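Local coordinates for protein beta sliding clamp (PDB 6PTR) that probably forms a ring-shaped head-to-tail homodimer around DNA and tethers DNA polymerases to their template, making synthesis processive, at residues C[11-16]-C[95-100]; C[23-28]-C[59-64]; C[168-173]-C[207-212]; C[332-337]-C[376-381]. All blocks are in the same frame, centred on the assembly; numbering follows the deposited sequence.

In the fold
All four contacts are largely buried, but they sit at different levels of the three-domain fold. Contacts 1 and 3 join an outermost strand to its inner neighbour, one in the N-terminal and one in the central domain, each with four backbone bonds and apolar side chains. Contact 2 shares helix 15-26 with contact 1 and packs its far end on strand 59-69, through valines and a long ion pair. It meets contact 3 across the domains, where Val28 O lies 2.9 Å from Lys212 NZ, a probable hydrogen bond. Contact 4 is the least regular: the C-terminal tail uses one direct bond and two waters, ends in exposed Val381, and packs Met377, Val379 and Arg380 on bound griselimycin.

Contact 1: C[11-16]-C[95-100]; sequences ITVDRS and IVLSVD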
loop_
_atom_site.group_PDB
_atom_site.type_symbol
_atom_site.label_atom_id
_atom_site.label_comp_id
_atom_site.label_asym_id
_atom_site.label_seq_id
_atom_site.Cartn_x
_atom_site.Cartn_y
_atom_site.Cartn_z
ATOM N N ILE C 11 19.471 -15.828 26.149
ATOM C CA ILE C 11 19.326 -14.420 26.510
ATOM C C ILE C 11 17.856 -14.111 26.729
ATOM O O ILE C 11 16.981 -14.691 26.086
ATOM C CB ILE C 11 19.909 -13.480 25.436
ATOM C CG1 ILE C 11 19.284 -13.779 24.076
ATOM C CG2 ILE C 11 21.424 -13.633 25.398
ATOM C CD1 ILE C 11 19.779 -12.837 22.926
ATOM N N THR C 12 17.592 -13.204 27.665
ATOM C CA THR C 12 16.251 -12.670 27.882
ATOM C C THR C 12 16.294 -11.193 27.525
ATOM O O THR C 12 17.081 -10.449 28.110
ATOM C CB THR C 12 15.813 -12.859 29.338
ATOM O OG1 THR C 12 15.772 -14.255 29.650
ATOM C CG2 THR C 12 14.424 -12.243 29.581
ATOM N N VAL C 13 15.468 -10.768 26.567
ATOM C CA VAL C 13 15.534 -9.393 26.090
ATOM C C VAL C 13 14.167 -8.740 26.202
ATOM O O VAL C 13 13.132 -9.407 26.233
ATOM C CB VAL C 13 16.030 -9.330 24.643
ATOM C CG1 VAL C 13 17.428 -9.917 24.573
ATOM C CG2 VAL C 13 15.060 -10.085 23.747
ATOM N N ASP C 14 14.176 -7.408 26.274
ATOM C CA ASP C 14 12.936 -6.655 26.214
ATOM C C ASP C 14 12.413 -6.710 24.788
ATOM O O ASP C 14 13.160 -6.473 23.835
ATOM C CB ASP C 14 13.180 -5.211 26.662
ATOM C CG ASP C 14 11.940 -4.342 26.554
ATOM O OD1 ASP C 14 11.014 -4.504 27.377
ATOM O OD2 ASP C 14 11.901 -3.479 25.649
ATOM N N ARG C 15 11.123 -7.020 24.633
ATOM C CA ARG C 15 10.573 -7.150 23.285
ATOM C C ARG C 15 10.730 -5.853 22.494
ATOM O O ARG C 15 11.176 -5.868 21.341
ATOM C CB ARG C 15 9.110 -7.570 23.360
ATOM C CG ARG C 15 8.437 -7.659 22.002
ATOM C CD ARG C 15 7.732 -6.354 21.649
ATOM N NE ARG C 15 7.148 -6.425 20.312
ATOM C CZ ARG C 15 6.729 -5.375 19.611
ATOM N NH1 ARG C 15 6.840 -4.143 20.100
ATOM N NH2 ARG C 15 6.210 -5.559 18.404
ATOM N N SER C 16 10.375 -4.718 23.103
ATOM C CA SER C 16 10.368 -3.462 22.359
ATOM C C SER C 16 11.774 -3.050 21.953
ATOM O O SER C 16 11.995 -2.612 20.820
ATOM C CB SER C 16 9.696 -2.368 23.179
ATOM O OG SER C 16 8.296 -2.557 23.174
ATOM N N ILE C 95 11.290 -11.674 26.029
ATOM C CA ILE C 95 11.491 -12.766 25.084
ATOM C C ILE C 95 12.745 -13.506 25.498
ATOM O O ILE C 95 13.791 -12.881 25.678
ATOM C CB ILE C 95 11.659 -12.258 23.644
ATOM C CG1 ILE C 95 10.489 -11.376 23.235
ATOM C CG2 ILE C 95 11.777 -13.429 22.696
ATOM C CD1 ILE C 95 10.759 -10.676 21.916
ATOM N N VAL C 96 12.655 -14.827 25.606
ATOM C CA VAL C 96 13.822 -15.664 25.861
ATOM C C VAL C 96 14.243 -16.323 24.555
ATOM O O VAL C 96 13.458 -17.049 23.934
ATOM C CB VAL C 96 13.536 -16.717 26.939
ATOM C CG1 VAL C 96 14.777 -17.589 27.151
ATOM C CG2 VAL C 96 13.118 -16.055 28.255
ATOM N N LEU C 97 15.478 -16.061 24.127
ATOM C CA LEU C 97 16.049 -16.637 22.918
ATOM C C LEU C 97 17.129 -17.624 23.342
ATOM O O LEU C 97 18.041 -17.262 24.094
ATOM C CB LEU C 97 16.625 -15.533 22.022
ATOM C CG LEU C 97 15.628 -14.395 21.753
ATOM C CD1 LEU C 97 16.310 -13.157 21.168
ATOM C CD2 LEU C 97 14.545 -14.863 20.838
ATOM N N SER C 98 17.014 -18.881 22.911
ATOM C CA SER C 98 17.962 -19.865 23.431
ATOM C C SER C 98 18.244 -20.939 22.391
ATOM O O SER C 98 17.382 -21.302 21.595
ATOM C CB SER C 98 17.465 -20.505 24.737
ATOM O OG SER C 98 16.248 -21.189 24.540
ATOM N N VAL C 99 19.465 -21.453 22.420
ATOM C CA VAL C 99 19.909 -22.503 21.511
ATOM C C VAL C 99 20.145 -23.762 22.332
ATOM O O VAL C 99 20.760 -23.699 23.399
ATOM C CB VAL C 99 21.198 -22.082 20.776
ATOM C CG1 VAL C 99 21.735 -23.226 19.919
ATOM C CG2 VAL C 99 20.959 -20.812 19.955
ATOM N N ASP C 100 19.672 -24.904 21.836
ATOM C CA ASP C 100 19.855 -26.178 22.528
ATOM C C ASP C 100 20.820 -27.078 21.767
ATOM O O ASP C 100 21.167 -26.831 20.610
ATOM C CB ASP C 100 18.516 -26.895 22.725
#
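Ile95 pairs with Val13 where outermost strand 10-14 meets inner strand 94-99 in an antiparallel sheet of the N-terminal domain, strand 10-14 being one of the two outermost within the chain. Ile95 and Val13 are a hydrogen-bonded pair: Ile95 N gives to Val13 O at 2.9 Å, and Val13 N returns the bond to Ile95 O at 2.8 Å. The isoleucine then reaches past the strand end, its CD1 3.8 Å from Arg15 CB, so the aliphatic root of the arginine covers it where helix 15-26 begins. The polar end of Arg15 leads elsewhere, NE bonding to Val86 O.

One residue on, Val96 faces Thr12 in a non-hydrogen-bonded pair, with their side chains on the partly exposed face of the sheet. Val96 CG2 meets Thr12 OG1 at 3.5 Å. The backbones also close up here, Val96 CA-H pointing at Ile11 O.

Leu97 returns to the buried face with Ile95, Ile11 and Val13; Phe65, Val67 and Ile69 of strand 59-69 pack on Val13 and Ile11. Leu97 N bonds to Ile11 O at 2.8 Å, and Leu97 O takes the N-H of Ile11. With chi1 at 55°, Ile11 holds CG1 between its backbone N and carbonyl carbon, which sets CG1 3.8 Å from Leu97 CB. Further out the two chains meet methyl to methyl, Ile11 CD1 lying 3.9 Å from Leu97 CD1.

Contact 2: C[23-28]-C[59-64]; sequences GRVHRV and LEVTES
Glu63 sends CG anti to its backbone N (chi1 -169°) and stays extended beyond it, while Arg24 swings CG beside its own N (chi1 -74°) and runs straight from CG to NE; the two long chains are thereby brought together between helix and strand. Their charged ends form a salt bridge, but a long one: Arg24 NH1 is 3.7 Å from Glu63 OE1. The chains are modelled too close elsewhere, so the detail of how the two ends meet is doubtful. Each group has a second partner. Glu63 OE1 bonds to Ser21 OG, about one helical turn before Arg24, and Arg24 NH2 forms a salt bridge with Glu223 of the central domain.

Below the charges the contact turns apolar. Val25 points CG1 at the strand, 4.1 Å from Glu63 CB and 4.0 Å from Glu63 N, and it also rests on Leu52 of the neighbouring strand. Further along, Val28 forks over Leu59: its CG2 meets Leu59 CD2 at 4.1 Å, and its CG1 sits 3.8 Å from Leu59 O. Val61 lies between these valines, but its side chain was modelled in two positions, so its fine packing is doubtful.

This is a helix packed on a sheet, as in the domains of this ring family, whose helices line the central hole. The chemistry is divided: branched aliphatic groups seal helix against strand, whereas the arginine sits between two glutamates. Its link to Glu63 is loose, probably a modest electrostatic attraction, whereas the Glu223 salt bridge ties it to the central domain.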
loop_
_atom_site.group_PDB
_atom_site.type_symbol
_atom_site.label_atom_id
_atom_site.label_comp_id
_atom_site.label_asym_id
_atom_site.label_seq_id
_atom_site.Cartn_x
_atom_site.Cartn_y
_atom_site.Cartn_z
ATOM N N GLY C 23 14.605 -4.087 13.728
ATOM C CA GLY C 23 14.092 -3.290 12.635
ATOM C C GLY C 23 15.187 -2.539 11.911
ATOM O O GLY C 23 15.106 -2.331 10.697
ATOM N N ARG C 24 16.238 -2.157 12.637
ATOM C CA ARG C 24 17.328 -1.413 12.025
ATOM C C ARG C 24 18.211 -2.288 11.147
ATOM O O ARG C 24 18.859 -1.767 10.235
ATOM C CB ARG C 24 18.158 -0.724 13.107
ATOM C CG ARG C 24 17.449 0.503 13.713
ATOM C CD ARG C 24 18.213 1.109 14.893
ATOM N NE ARG C 24 17.664 2.376 15.362
ATOM C CZ ARG C 24 18.160 3.070 16.381
ATOM N NH1 ARG C 24 19.210 2.610 17.050
ATOM N NH2 ARG C 24 17.610 4.224 16.733
ATOM N N VAL C 25 18.270 -3.602 11.390
ATOM C CA VAL C 25 19.246 -4.409 10.657
ATOM C C VAL C 25 18.585 -5.249 9.571
ATOM O O VAL C 25 19.166 -5.460 8.499
ATOM C CB VAL C 25 20.065 -5.308 11.604
ATOM C CG1 VAL C 25 20.679 -4.471 12.709
ATOM C CG2 VAL C 25 19.210 -6.391 12.175
ATOM N N HIS C 26 17.351 -5.689 9.813
ATOM C CA HIS C 26 16.759 -6.714 8.961
ATOM C C HIS C 26 16.517 -6.224 7.541
ATOM O O HIS C 26 16.550 -7.032 6.607
ATOM C CB HIS C 26 15.454 -7.241 9.587
ATOM C CG HIS C 26 14.235 -6.445 9.246
ATOM N ND1 HIS C 26 13.937 -5.235 9.839
ATOM C CD2 HIS C 26 13.216 -6.702 8.392
ATOM C CE1 HIS C 26 12.802 -4.772 9.347
ATOM N NE2 HIS C 26 12.346 -5.640 8.463
ATOM N N ARG C 27 16.272 -4.925 7.344
ATOM C CA ARG C 27 15.921 -4.466 6.005
ATOM C C ARG C 27 17.090 -4.518 5.022
ATOM O O ARG C 27 16.875 -4.310 3.822
ATOM C CB ARG C 27 15.337 -3.044 6.053
ATOM C CG ARG C 27 15.615 -2.225 7.316
ATOM C CD ARG C 27 14.863 -0.872 7.266
ATOM N NE ARG C 27 15.511 0.178 8.057
ATOM C CZ ARG C 27 14.987 0.756 9.136
ATOM N NH1 ARG C 27 13.785 0.396 9.571
ATOM N NH2 ARG C 27 15.663 1.703 9.779
ATOM N N VAL C 28 18.306 -4.796 5.493
ATOM C CA VAL C 28 19.455 -4.946 4.610
ATOM C C VAL C 28 19.356 -6.251 3.837
ATOM O O VAL C 28 19.853 -6.366 2.705
ATOM C CB VAL C 28 20.736 -4.841 5.461
ATOM C CG1 VAL C 28 21.920 -5.503 4.791
ATOM C CG2 VAL C 28 21.008 -3.386 5.703
ATOM N N LEU C 59 26.833 -4.327 1.603
ATOM C CA LEU C 59 26.512 -3.469 2.734
ATOM C C LEU C 59 26.321 -4.354 3.951
ATOM O O LEU C 59 25.642 -5.378 3.879
ATOM C CB LEU C 59 25.221 -2.679 2.470
ATOM C CG LEU C 59 24.668 -1.779 3.583
ATOM C CD1 LEU C 59 25.674 -0.682 3.939
ATOM C CD2 LEU C 59 23.327 -1.159 3.111
ATOM N N GLU C 60 26.897 -3.946 5.071
ATOM C CA GLU C 60 26.725 -4.641 6.347
ATOM C C GLU C 60 26.230 -3.643 7.377
ATOM O O GLU C 60 26.682 -2.502 7.390
ATOM C CB GLU C 60 28.052 -5.241 6.818
ATOM C CG GLU C 60 28.031 -5.928 8.173
ATOM C CD GLU C 60 29.439 -6.197 8.669
ATOM O OE1 GLU C 60 30.031 -5.296 9.304
ATOM O OE2 GLU C 60 29.964 -7.290 8.387
ATOM N N VAL C 61 25.295 -4.059 8.233
ATOM C CA VAL C 61 24.790 -3.215 9.310
ATOM C C VAL C 61 24.863 -4.004 10.606
ATOM O O VAL C 61 24.549 -5.198 10.628
ATOM C CB VAL C 61 23.350 -2.743 9.046
ATOM C CG1 VAL C 61 22.873 -1.798 10.151
ATOM C CG2 VAL C 61 23.283 -2.052 7.697
ATOM N N THR C 62 25.295 -3.349 11.674
ATOM C CA THR C 62 25.259 -3.953 12.996
ATOM C C THR C 62 24.587 -2.986 13.954
ATOM O O THR C 62 24.729 -1.773 13.823
ATOM C CB THR C 62 26.648 -4.285 13.513
ATOM O OG1 THR C 62 27.388 -3.072 13.714
ATOM C CG2 THR C 62 27.397 -5.194 12.516
ATOM N N GLU C 63 23.848 -3.529 14.911
ATOM C CA GLU C 63 23.376 -2.725 16.023
ATOM C C GLU C 63 23.545 -3.550 17.279
ATOM O O GLU C 63 23.364 -4.767 17.247
ATOM C CB GLU C 63 21.919 -2.308 15.916
ATOM C CG GLU C 63 21.635 -1.236 17.011
ATOM C CD GLU C 63 20.194 -0.996 17.203
ATOM O OE1 GLU C 63 19.760 -0.763 18.350
ATOM O OE2 GLU C 63 19.488 -1.064 16.189
ATOM N N SER C 64 23.889 -2.887 18.372
ATOM C CA SER C 64 24.158 -3.591 19.610
ATOM C C SER C 64 23.365 -2.946 20.722
ATOM O O SER C 64 23.106 -1.741 20.688
ATOM C CB SER C 64 25.640 -3.541 19.948
ATOM O OG SER C 64 26.394 -3.847 18.787
#

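Contact 3: C[168-173]-C[207-212]; sequences IYFHIV and VIIPRK
Tyr169 turns its ring obliquely against the partner strand, CD1 approaching Val207 O at 3.5 Å and Ile208 CG1 at 4.1 Å; Phe256 also meets this ring, the planes about 15° apart. On one face of the same ring lies His171 CB, and Tyr169 CE2 in turn sits over the centre of the imidazole, 3.3 Å above its plane. At the imidazole edge, ND1 of His171 donates to Tyr169 O at 3.1 Å; the acceptor is in the ring plane, though the donor stands 64° out of the carbonyl plane. NE2 bonds to Tyr259 OH, so both imidazole nitrogens are engaged.

Phe170 occupies the other face of the sheet. With CG anti to the backbone N (chi1 -175°), its CB, CG and CD1 each rest 3.7 Å from Ile209 CD1, while the far end of the ring leads away.

Between the two faces, the backbones pair closely. Phe170 N points almost straight at Val207 O, 2.7 Å away, and Val207 N answers to Phe170 O. Ile168 and Ile209 exchange the other two bonds.

Pro210 is the N-cap residue of helix 211-221. Strand 207-210 is one outermost strand, within the chain, of an antiparallel sheet continuous from central to C-terminal domain; in this family the helices face the DNA hole.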
loop_
_atom_site.group_PDB
_atom_site.type_symbol
_atom_site.label_atom_id
_atom_site.label_comp_id
_atom_site.label_asym_id
_atom_site.label_seq_id
_atom_site.Cartn_x
_atom_site.Cartn_y
_atom_site.Cartn_z
ATOM N N ILE C 168 26.148 8.417 -4.739
ATOM C CA ILE C 168 26.426 9.832 -4.515
ATOM C C ILE C 168 27.928 10.040 -4.530
ATOM O O ILE C 168 28.671 9.297 -3.880
ATOM C CB ILE C 168 25.840 10.319 -3.180
ATOM C CG1 ILE C 168 24.319 10.293 -3.219
ATOM C CG2 ILE C 168 26.361 11.739 -2.855
ATOM C CD1 ILE C 168 23.690 10.724 -1.873
ATOM N N TYR C 169 28.379 11.047 -5.257
ATOM C CA TYR C 169 29.810 11.335 -5.331
ATOM C C TYR C 169 30.152 12.245 -4.162
ATOM O O TYR C 169 29.755 13.408 -4.146
ATOM C CB TYR C 169 30.159 11.980 -6.666
ATOM C CG TYR C 169 31.639 12.258 -6.866
ATOM C CD1 TYR C 169 32.591 11.290 -6.568
ATOM C CD2 TYR C 169 32.085 13.493 -7.339
ATOM C CE1 TYR C 169 33.970 11.541 -6.745
ATOM C CE2 TYR C 169 33.448 13.739 -7.525
ATOM C CZ TYR C 169 34.367 12.759 -7.232
ATOM O OH TYR C 169 35.704 13.001 -7.402
ATOM N N PHE C 170 30.936 11.714 -3.216
ATOM C CA PHE C 170 31.242 12.301 -1.911
ATOM C C PHE C 170 32.701 12.736 -2.004
ATOM O O PHE C 170 33.575 11.879 -2.135
ATOM C CB PHE C 170 31.018 11.196 -0.874
ATOM C CG PHE C 170 31.153 11.585 0.588
ATOM C CD1 PHE C 170 30.067 12.064 1.293
ATOM C CD2 PHE C 170 32.305 11.273 1.287
ATOM C CE1 PHE C 170 30.168 12.336 2.649
ATOM C CE2 PHE C 170 32.406 11.546 2.659
ATOM C CZ PHE C 170 31.330 12.078 3.321
ATOM N N HIS C 171 32.965 14.052 -2.013
ATOM C CA HIS C 171 34.302 14.523 -2.376
ATOM C C HIS C 171 34.574 15.903 -1.794
ATOM O O HIS C 171 33.664 16.616 -1.362
ATOM C CB HIS C 171 34.472 14.525 -3.919
ATOM C CG HIS C 171 33.561 15.474 -4.648
ATOM N ND1 HIS C 171 32.191 15.326 -4.678
ATOM C CD2 HIS C 171 33.836 16.563 -5.413
ATOM C CE1 HIS C 171 31.656 16.283 -5.424
ATOM N NE2 HIS C 171 32.637 17.045 -5.887
ATOM N N ILE C 172 35.862 16.286 -1.827
ATOM C CA ILE C 172 36.347 17.561 -1.321
ATOM C C ILE C 172 36.544 18.517 -2.481
ATOM O O ILE C 172 37.011 18.122 -3.560
ATOM C CB ILE C 172 37.666 17.374 -0.546
ATOM C CG1 ILE C 172 37.434 16.485 0.679
ATOM C CG2 ILE C 172 38.257 18.706 -0.135
ATOM C CD1 ILE C 172 36.246 16.892 1.504
ATOM N N VAL C 173 36.213 19.783 -2.252
ATOM C CA VAL C 173 36.387 20.849 -3.235
ATOM C C VAL C 173 37.358 21.839 -2.620
ATOM O O VAL C 173 37.044 22.485 -1.610
ATOM C CB VAL C 173 35.064 21.532 -3.603
ATOM C CG1 VAL C 173 35.328 22.684 -4.581
ATOM C CG2 VAL C 173 34.099 20.537 -4.204
ATOM N N VAL C 207 34.785 9.604 -3.567
ATOM C CA VAL C 207 34.224 8.257 -3.621
ATOM C C VAL C 207 32.739 8.300 -3.958
ATOM O O VAL C 207 32.042 9.298 -3.749
ATOM C CB VAL C 207 34.431 7.489 -2.296
ATOM C CG1 VAL C 207 35.920 7.467 -1.909
ATOM C CG2 VAL C 207 33.590 8.113 -1.180
ATOM N N ILE C 208 32.250 7.175 -4.462
ATOM C CA ILE C 208 30.847 7.037 -4.863
ATOM C C ILE C 208 30.179 6.111 -3.859
ATOM O O ILE C 208 30.478 4.912 -3.817
ATOM C CB ILE C 208 30.711 6.495 -6.288
ATOM C CG1 ILE C 208 31.412 7.422 -7.282
ATOM C CG2 ILE C 208 29.215 6.333 -6.663
ATOM C CD1 ILE C 208 31.535 6.784 -8.676
ATOM N N ILE C 209 29.290 6.663 -3.036
ATOM C CA ILE C 209 28.577 5.852 -2.050
ATOM C C ILE C 209 27.395 5.183 -2.736
ATOM O O ILE C 209 26.567 5.887 -3.333
ATOM C CB ILE C 209 28.086 6.718 -0.886
ATOM C CG1 ILE C 209 29.239 7.538 -0.319
ATOM C CG2 ILE C 209 27.363 5.827 0.140
ATOM C CD1 ILE C 209 28.775 8.702 0.594
ATOM N N PRO C 210 27.264 3.856 -2.691
ATOM C CA PRO C 210 26.169 3.190 -3.422
ATOM C C PRO C 210 24.781 3.605 -2.947
ATOM O O PRO C 210 24.558 3.897 -1.764
ATOM C CB PRO C 210 26.409 1.697 -3.151
ATOM C CG PRO C 210 27.856 1.621 -2.728
ATOM C CD PRO C 210 28.153 2.896 -2.017
ATOM N N ARG C 211 23.856 3.627 -3.910
ATOM C CA ARG C 211 22.452 3.949 -3.670
ATOM C C ARG C 211 21.851 3.190 -2.486
ATOM O O ARG C 211 21.133 3.782 -1.669
ATOM C CB ARG C 211 21.660 3.659 -4.952
ATOM C CG ARG C 211 20.184 3.920 -4.864
ATOM C CD ARG C 211 19.561 3.971 -6.253
ATOM N NE ARG C 211 19.945 2.837 -7.089
ATOM C CZ ARG C 211 19.271 1.695 -7.145
ATOM N NH1 ARG C 211 19.681 0.717 -7.940
ATOM N NH2 ARG C 211 18.186 1.527 -6.399
ATOM N N LYS C 212 22.134 1.884 -2.359
ATOM C CA LYS C 212 21.515 1.128 -1.261
ATOM C C LYS C 212 22.004 1.603 0.101
ATOM O O LYS C 212 21.205 1.718 1.041
ATOM C CB LYS C 212 21.765 -0.377 -1.405
ATOM C CG LYS C 212 21.166 -1.205 -0.224
ATOM C CD LYS C 212 21.158 -2.683 -0.545
ATOM C CE LYS C 212 20.375 -3.500 0.512
ATOM N NZ LYS C 212 20.374 -4.938 0.210
#

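Contact 4: C[332-337]-C[376-381]; sequences IGFNSR and LMPVRV
Phe334 and Leu376 meet tightly, Phe334 CD1 lying only 3.4 Å from Leu376 CD2. Phe334 sets CG beside its backbone N (chi1 -67°), and Leu376 sends CG anti to its own (chi1 180°), which crosses the two chains obliquely. Met377 O sits at the edge of the phenyl ring, near its plane, while Pro378 CB packs 4.0 Å from CE1 of Phe334. The same proline carbon is 3.9 Å from Ile332 CG1, so the proline bridges two side chains of the strand.

Gly333 lies between them. Val379 lays CG2 against the backbone beyond it, 3.8 Å from Phe334 N, and Val381 CG1 lies directly on the glycine, 3.7 Å from Gly333 CA.

Val379 N donates to Gly333 O at 2.8 Å, arriving well above the carbonyl plane. Two waters complete the join: one links Gly333 N to Val379 O, the other Asn335 N to Met377 O. The tail is therefore held to strand 330-335 by carbon packing, one direct backbone bond and two water bridges rather than by regular strand pairing. Met377, Val379 and Arg380 also pack on griselimycin, and the backbone of Arg380 hydrogen-bonds to it, consistent with the known peptide-binding pocket of this family.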
loop_
_atom_site.group_PDB
_atom_site.type_symbol
_atom_site.label_atom_id
_atom_site.label_comp_id
_atom_site.label_asym_id
_atom_site.label_seq_id
_atom_site.Cartn_x
_atom_site.Cartn_y
_atom_site.Cartn_z
ATOM N N ILE C 332 9.873 26.304 -23.262
ATOM C CA ILE C 332 10.821 25.293 -22.821
ATOM C C ILE C 332 10.051 24.173 -22.149
ATOM O O ILE C 332 9.080 24.413 -21.417
ATOM C CB ILE C 332 11.892 25.914 -21.885
ATOM C CG1 ILE C 332 12.976 24.887 -21.529
ATOM C CG2 ILE C 332 11.243 26.480 -20.624
ATOM C CD1 ILE C 332 14.241 25.567 -20.892
ATOM N N GLY C 333 10.473 22.941 -22.407
ATOM C CA GLY C 333 9.800 21.769 -21.884
ATOM C C GLY C 333 10.654 21.105 -20.823
ATOM O O GLY C 333 11.880 21.137 -20.892
ATOM N N PHE C 334 9.991 20.459 -19.872
ATOM C CA PHE C 334 10.629 19.650 -18.840
ATOM C C PHE C 334 9.778 18.426 -18.554
ATOM O O PHE C 334 8.571 18.412 -18.790
ATOM C CB PHE C 334 10.801 20.420 -17.514
ATOM C CG PHE C 334 11.761 21.563 -17.595
ATOM C CD1 PHE C 334 13.130 21.334 -17.616
ATOM C CD2 PHE C 334 11.300 22.872 -17.641
ATOM C CE1 PHE C 334 14.023 22.398 -17.682
ATOM C CE2 PHE C 334 12.186 23.937 -17.723
ATOM C CZ PHE C 334 13.548 23.700 -17.736
ATOM N N ASN C 335 10.431 17.395 -18.026
ATOM C CA ASN C 335 9.737 16.274 -17.417
ATOM C C ASN C 335 8.994 16.771 -16.183
ATOM O O ASN C 335 9.603 17.329 -15.266
ATOM C CB ASN C 335 10.766 15.195 -17.048
ATOM C CG ASN C 335 10.147 13.994 -16.381
ATOM O OD1 ASN C 335 9.389 14.131 -15.419
ATOM N ND2 ASN C 335 10.495 12.802 -16.867
ATOM N N SER C 336 7.668 16.611 -16.179
ATOM C CA SER C 336 6.855 17.181 -15.108
ATOM C C SER C 336 7.160 16.533 -13.761
ATOM O O SER C 336 7.130 17.206 -12.729
ATOM C CB SER C 336 5.374 17.028 -15.450
ATOM O OG SER C 336 5.039 15.666 -15.656
ATOM N N ARG C 337 7.395 15.222 -13.742
ATOM C CA ARG C 337 7.751 14.571 -12.488
ATOM C C ARG C 337 9.068 15.109 -11.945
ATOM O O ARG C 337 9.215 15.305 -10.737
ATOM C CB ARG C 337 7.830 13.060 -12.673
ATOM C CG ARG C 337 8.112 12.328 -11.363
ATOM C CD ARG C 337 7.034 12.637 -10.323
ATOM N NE ARG C 337 7.576 13.329 -9.156
ATOM C CZ ARG C 337 6.844 13.759 -8.131
ATOM N NH1 ARG C 337 7.430 14.364 -7.094
ATOM N NH2 ARG C 337 5.526 13.585 -8.142
ATOM N N LEU C 376 18.425 20.829 -14.112
ATOM C CA LEU C 376 17.458 19.974 -14.791
ATOM C C LEU C 376 17.557 20.187 -16.295
ATOM O O LEU C 376 17.481 21.325 -16.776
ATOM C CB LEU C 376 16.040 20.276 -14.313
ATOM C CG LEU C 376 14.946 19.431 -14.967
ATOM C CD1 LEU C 376 15.141 17.966 -14.620
ATOM C CD2 LEU C 376 13.586 19.936 -14.506
ATOM N N MET C 377 17.721 19.075 -17.037
ATOM C CA MET C 377 17.776 19.160 -18.495
ATOM C C MET C 377 16.368 19.316 -19.061
ATOM O O MET C 377 15.440 18.651 -18.608
ATOM C CB MET C 377 18.417 17.899 -19.084
ATOM C CG MET C 377 18.909 18.065 -20.550
ATOM S SD MET C 377 20.230 19.293 -20.626
ATOM C CE MET C 377 20.511 19.337 -22.388
ATOM N N PRO C 378 16.169 20.180 -20.045
ATOM C CA PRO C 378 14.848 20.260 -20.686
ATOM C C PRO C 378 14.582 19.059 -21.582
ATOM O O PRO C 378 15.459 18.241 -21.863
ATOM C CB PRO C 378 14.911 21.542 -21.520
ATOM C CG PRO C 378 16.360 21.831 -21.690
ATOM C CD PRO C 378 17.060 21.263 -20.462
ATOM N N VAL C 379 13.343 19.001 -22.078
ATOM C CA VAL C 379 12.956 18.034 -23.101
ATOM C C VAL C 379 12.306 18.827 -24.234
ATOM O O VAL C 379 11.773 19.917 -24.019
ATOM C CB VAL C 379 11.987 16.943 -22.582
ATOM C CG1 VAL C 379 12.610 16.181 -21.378
ATOM C CG2 VAL C 379 10.645 17.545 -22.183
ATOM N N ARG C 380 12.306 18.251 -25.430
ATOM C CA ARG C 380 11.747 18.979 -26.568
ATOM C C ARG C 380 10.220 18.964 -26.518
ATOM O O ARG C 380 9.595 17.958 -26.168
ATOM C CB ARG C 380 12.242 18.399 -27.894
ATOM C CG ARG C 380 13.745 18.547 -28.094
ATOM C CD ARG C 380 14.079 18.362 -29.566
ATOM N NE ARG C 380 13.409 19.360 -30.410
ATOM C CZ ARG C 380 13.429 19.336 -31.738
ATOM N NH1 ARG C 380 14.088 18.365 -32.357
ATOM N NH2 ARG C 380 12.795 20.269 -32.445
ATOM N N VAL C 381 9.624 20.098 -26.881
ATOM C CA VAL C 381 8.187 20.264 -26.930
ATOM C C VAL C 381 7.843 21.076 -28.186
ATOM O O VAL C 381 8.727 21.566 -28.909
ATOM C CB VAL C 381 7.641 20.954 -25.673
ATOM C CG1 VAL C 381 7.750 20.050 -24.437
ATOM C CG2 VAL C 381 8.361 22.315 -25.480
ATOM O OXT VAL C 381 6.661 21.246 -28.528
HETATM O O HOH W 1 12.490 22.472 -24.550
HETATM O O HOH W 2 13.298 17.187 -17.648
#